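Local coordinates for protein PmoD (Methylocystis sp. ATCC 49242, PDB 6CPD) that binds copper(I) as the soluble cupredoxin-like domain of a periplasmic protein from a methane-oxidizing bacterium, with a probable role in copper handling, at residues F50-D62 / G103-S115. Numbering follows the deposited sequence.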
# COMPACT_ATOMS: atom_id res chain seq x y z
N PHE B 50 0.90 10.78 16.19
CA PHE B 50 0.56 9.40 16.56
C PHE B 50 1.66 8.77 17.40
O PHE B 50 1.47 7.70 17.97
CB PHE B 50 0.32 8.53 15.32
CG PHE B 50 -1.05 8.69 14.71
CD1 PHE B 50 -1.77 9.86 14.89
CD2 PHE B 50 -1.61 7.67 13.97
CE1 PHE B 50 -3.03 10.01 14.33
CE2 PHE B 50 -2.87 7.80 13.41
CZ PHE B 50 -3.58 8.97 13.60
N ARG B 51 2.83 9.41 17.48
CA ARG B 51 3.92 8.83 18.25
C ARG B 51 3.65 8.87 19.75
O ARG B 51 4.32 8.20 20.53
CB ARG B 51 5.24 9.55 17.94
CG ARG B 51 5.78 9.32 16.54
CD ARG B 51 7.06 10.13 16.34
NE ARG B 51 7.50 10.13 14.94
CZ ARG B 51 8.44 10.94 14.47
NH1 ARG B 51 9.04 11.81 15.27
NH2 ARG B 51 8.78 10.89 13.19
N ASP B 52 2.68 9.68 20.16
CA ASP B 52 2.36 9.82 21.57
C ASP B 52 1.08 9.03 21.88
O ASP B 52 0.52 9.14 22.96
CB ASP B 52 2.20 11.31 21.92
CG ASP B 52 2.49 11.60 23.39
OD1 ASP B 52 2.20 10.75 24.26
OD2 ASP B 52 3.01 12.70 23.67
N LEU B 53 0.60 8.27 20.89
CA LEU B 53 -0.64 7.50 21.03
C LEU B 53 -0.39 6.01 21.19
O LEU B 53 0.35 5.42 20.41
CB LEU B 53 -1.56 7.72 19.83
CG LEU B 53 -2.14 9.11 19.60
CD1 LEU B 53 -3.14 9.03 18.45
CD2 LEU B 53 -2.81 9.60 20.86
N PRO B 54 -1.04 5.40 22.19
CA PRO B 54 -0.96 3.95 22.37
C PRO B 54 -1.43 3.23 21.11
O PRO B 54 -2.48 3.56 20.56
CB PRO B 54 -1.90 3.69 23.56
CG PRO B 54 -1.92 4.99 24.32
CD PRO B 54 -1.83 6.05 23.25
N LEU B 55 -0.62 2.29 20.66
CA LEU B 55 -0.93 1.54 19.46
C LEU B 55 -0.79 0.04 19.74
O LEU B 55 0.26 -0.44 20.19
CB LEU B 55 -0.01 1.99 18.32
CG LEU B 55 -0.13 1.44 16.91
CD1 LEU B 55 0.52 2.42 15.94
CD2 LEU B 55 0.54 0.08 16.78
N GLU B 56 -1.86 -0.69 19.48
CA GLU B 56 -1.88 -2.13 19.71
C GLU B 56 -1.96 -2.85 18.37
O GLU B 56 -2.63 -2.38 17.44
CB GLU B 56 -3.06 -2.51 20.60
CG GLU B 56 -3.34 -4.00 20.67
CD GLU B 56 -4.66 -4.33 21.35
OE1 GLU B 56 -5.50 -3.42 21.51
OE2 GLU B 56 -4.85 -5.51 21.73
N LEU B 57 -1.28 -3.98 18.24
CA LEU B 57 -1.38 -4.78 17.02
C LEU B 57 -1.77 -6.21 17.36
O LEU B 57 -1.15 -6.84 18.21
CB LEU B 57 -0.06 -4.77 16.23
CG LEU B 57 0.01 -5.75 15.05
CD1 LEU B 57 -0.89 -5.35 13.86
CD2 LEU B 57 1.46 -5.96 14.58
N ARG B 58 -2.80 -6.70 16.70
CA ARG B 58 -3.16 -8.11 16.78
C ARG B 58 -3.34 -8.67 15.39
O ARG B 58 -4.15 -8.16 14.62
CB ARG B 58 -4.41 -8.31 17.63
CG ARG B 58 -4.84 -9.77 17.70
CD ARG B 58 -6.15 -9.94 18.43
NE ARG B 58 -5.92 -9.99 19.87
CZ ARG B 58 -6.71 -9.46 20.78
NH1 ARG B 58 -7.79 -8.80 20.41
NH2 ARG B 58 -6.41 -9.57 22.07
N ILE B 59 -2.60 -9.71 15.07
CA ILE B 59 -2.80 -10.36 13.78
C ILE B 59 -3.62 -11.63 14.01
O ILE B 59 -3.26 -12.46 14.84
CB ILE B 59 -1.47 -10.69 13.09
CG1 ILE B 59 -0.70 -9.40 12.80
CG2 ILE B 59 -1.70 -11.49 11.78
CD1 ILE B 59 0.67 -9.65 12.18
N ILE B 60 -4.75 -11.74 13.33
CA ILE B 60 -5.62 -12.91 13.48
C ILE B 60 -5.78 -13.66 12.17
O ILE B 60 -5.64 -13.10 11.07
CB ILE B 60 -7.03 -12.53 13.97
CG1 ILE B 60 -7.71 -11.60 12.95
CG2 ILE B 60 -6.98 -11.86 15.34
CD1 ILE B 60 -9.18 -11.36 13.23
N ARG B 61 -6.08 -14.95 12.30
CA ARG B 61 -6.60 -15.71 11.19
C ARG B 61 -7.95 -15.11 10.84
O ARG B 61 -8.75 -14.79 11.73
CB ARG B 61 -6.71 -17.21 11.56
CG ARG B 61 -5.33 -17.79 11.92
CD ARG B 61 -5.39 -19.19 12.49
NE ARG B 61 -5.81 -19.23 13.89
CZ ARG B 61 -5.01 -19.04 14.93
NH1 ARG B 61 -3.72 -18.78 14.76
NH2 ARG B 61 -5.50 -19.12 16.16
N ASP B 62 -8.19 -14.90 9.55
CA ASP B 62 -9.43 -14.30 9.09
C ASP B 62 -10.57 -15.33 9.20
O ASP B 62 -10.50 -16.36 8.56
CB ASP B 62 -9.27 -13.83 7.63
CG ASP B 62 -10.43 -12.93 7.16
OD1 ASP B 62 -11.54 -12.99 7.75
OD2 ASP B 62 -10.21 -12.16 6.19
N GLY B 103 -2.87 -18.92 4.18
CA GLY B 103 -4.24 -18.53 4.46
C GLY B 103 -4.44 -17.03 4.49
O GLY B 103 -3.51 -16.27 4.18
N HIS B 104 -5.65 -16.60 4.84
CA HIS B 104 -5.97 -15.18 4.95
C HIS B 104 -5.81 -14.73 6.38
O HIS B 104 -6.24 -15.43 7.31
CB HIS B 104 -7.41 -14.86 4.52
CG HIS B 104 -7.68 -15.11 3.07
ND1 HIS B 104 -8.22 -16.29 2.60
CD2 HIS B 104 -7.51 -14.31 1.99
CE1 HIS B 104 -8.37 -16.20 1.29
NE2 HIS B 104 -7.94 -15.01 0.90
N TYR B 105 -5.23 -13.54 6.55
CA TYR B 105 -4.98 -12.99 7.86
C TYR B 105 -5.45 -11.54 7.90
O TYR B 105 -5.64 -10.91 6.86
CB TYR B 105 -3.48 -13.06 8.23
CG TYR B 105 -2.99 -14.48 8.35
CD1 TYR B 105 -2.57 -15.18 7.23
CD2 TYR B 105 -2.97 -15.12 9.57
CE1 TYR B 105 -2.12 -16.50 7.33
CE2 TYR B 105 -2.53 -16.43 9.69
CZ TYR B 105 -2.10 -17.11 8.57
OH TYR B 105 -1.66 -18.41 8.70
N ILE B 106 -5.64 -11.04 9.11
CA ILE B 106 -6.01 -9.65 9.29
C ILE B 106 -5.12 -9.04 10.37
O ILE B 106 -5.04 -9.58 11.48
CB ILE B 106 -7.49 -9.48 9.71
CG1 ILE B 106 -8.42 -10.22 8.75
CG2 ILE B 106 -7.82 -7.98 9.84
CD1 ILE B 106 -9.89 -10.04 9.02
N GLY B 107 -4.46 -7.93 10.06
CA GLY B 107 -3.75 -7.20 11.09
C GLY B 107 -4.70 -6.15 11.64
O GLY B 107 -5.20 -5.31 10.89
N LEU B 108 -4.99 -6.23 12.93
CA LEU B 108 -5.84 -5.25 13.59
C LEU B 108 -5.00 -4.24 14.34
O LEU B 108 -4.35 -4.59 15.33
CB LEU B 108 -6.80 -5.92 14.57
CG LEU B 108 -7.72 -6.97 13.97
CD1 LEU B 108 -8.50 -7.69 15.06
CD2 LEU B 108 -8.64 -6.26 13.01
N VAL B 109 -5.01 -2.99 13.89
CA VAL B 109 -4.25 -1.94 14.55
C VAL B 109 -5.22 -1.09 15.35
O VAL B 109 -6.15 -0.50 14.80
CB VAL B 109 -3.49 -1.03 13.56
CG1 VAL B 109 -2.72 0.05 14.32
CG2 VAL B 109 -2.55 -1.86 12.68
N THR B 110 -5.03 -1.04 16.66
CA THR B 110 -5.93 -0.29 17.50
C THR B 110 -5.20 0.90 18.10
O THR B 110 -4.18 0.74 18.76
CB THR B 110 -6.50 -1.17 18.62
OG1 THR B 110 -7.06 -2.36 18.05
CG2 THR B 110 -7.58 -0.41 19.41
N LEU B 111 -5.74 2.10 17.86
CA LEU B 111 -5.19 3.31 18.44
C LEU B 111 -6.06 3.79 19.57
O LEU B 111 -7.28 3.76 19.49
CB LEU B 111 -5.08 4.43 17.42
CG LEU B 111 -4.01 4.43 16.35
CD1 LEU B 111 -4.12 5.76 15.68
CD2 LEU B 111 -2.63 4.24 16.96
N THR B 112 -5.43 4.30 20.61
CA THR B 112 -6.20 4.90 21.66
C THR B 112 -6.01 6.41 21.55
O THR B 112 -4.91 6.92 21.75
CB THR B 112 -5.75 4.42 23.06
OG1 THR B 112 -5.74 2.99 23.10
CG2 THR B 112 -6.69 4.96 24.12
N ARG B 113 -7.09 7.11 21.19
CA ARG B 113 -7.05 8.55 21.17
C ARG B 113 -6.90 8.89 22.64
O ARG B 113 -7.27 8.10 23.50
CB ARG B 113 -8.33 9.15 20.59
CG ARG B 113 -8.57 8.88 19.12
CD ARG B 113 -7.73 9.77 18.24
NE ARG B 113 -7.81 9.34 16.85
CZ ARG B 113 -7.28 10.01 15.83
NH1 ARG B 113 -6.62 11.13 16.07
NH2 ARG B 113 -7.39 9.55 14.59
N GLU B 114 -6.41 10.08 22.97
CA GLU B 114 -6.26 10.32 24.40
C GLU B 114 -7.46 11.10 24.91
O GLU B 114 -7.47 11.63 26.02
CB GLU B 114 -4.91 10.95 24.71
CG GLU B 114 -3.82 9.88 24.43
CD GLU B 114 -2.40 10.24 24.87
OE1 GLU B 114 -1.94 11.37 24.61
OE2 GLU B 114 -1.75 9.35 25.46
N SER B 115 -8.48 11.12 24.05
CA SER B 115 -9.86 11.32 24.44
C SER B 115 -10.34 10.02 25.10
O SER B 115 -11.44 9.92 25.63
CB SER B 115 -10.70 11.68 23.22
OG SER B 115 -12.02 11.17 23.33
O HOH W 1 -3.92 1.21 21.66
O HOH W 2 -7.75 -11.36 4.99
O HOH W 3 -8.27 -18.21 7.63
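The Phe50 ring and Leu111 cross at about a right angle, with Leu111 CD1 meeting ring atom CE2 obliquely at 3.3 Å; the side chain of Phe50 is about 13 Å from the bound copper ion. Arg113, poorly ordered, brings its guanidinium obliquely to the same ring, the two planes 87° apart. At the far end, Tyr105 CE2 takes Arg61 CG obliquely at 3.8 Å, while Phe99 packs edge-to-face with the tyrosine and Asn101 O accepts a bond from its hydroxyl. Glu56 OE2 lies above one face of the Arg58 guanidinium, 4.3 Å from the plane and offset toward its rim; Arg58 NH2 forms a salt bridge with Glu72, and Glu56 OE2 is hydrogen-bonded to His82 NE2. The backbones join in an antiparallel ladder running from the Phe50 end to the Tyr105 end, from Thr112 N to Pro54 O, through Leu108 N to Arg58 O (2.7 Å), ending at Asp62 N to His104 O (3.0 Å), where the donor sits above the carbonyl plane. Leu55 and Leu57 face the other sheet, and Leu55 CG meets Val109 CG1. On the opposite face, Ile60 CD1 meets Leu108 CD1 at 4.2 Å. Asp62 CG, anti to the backbone N (chi1 -168°), lies 3.5 Å from Ile106 CD1; OD1 is held by Leu64 N, and a water shared with Tyr105 O donates to OD2. The paired strands form the middle of one sheet of a cupredoxin-like beta sandwich.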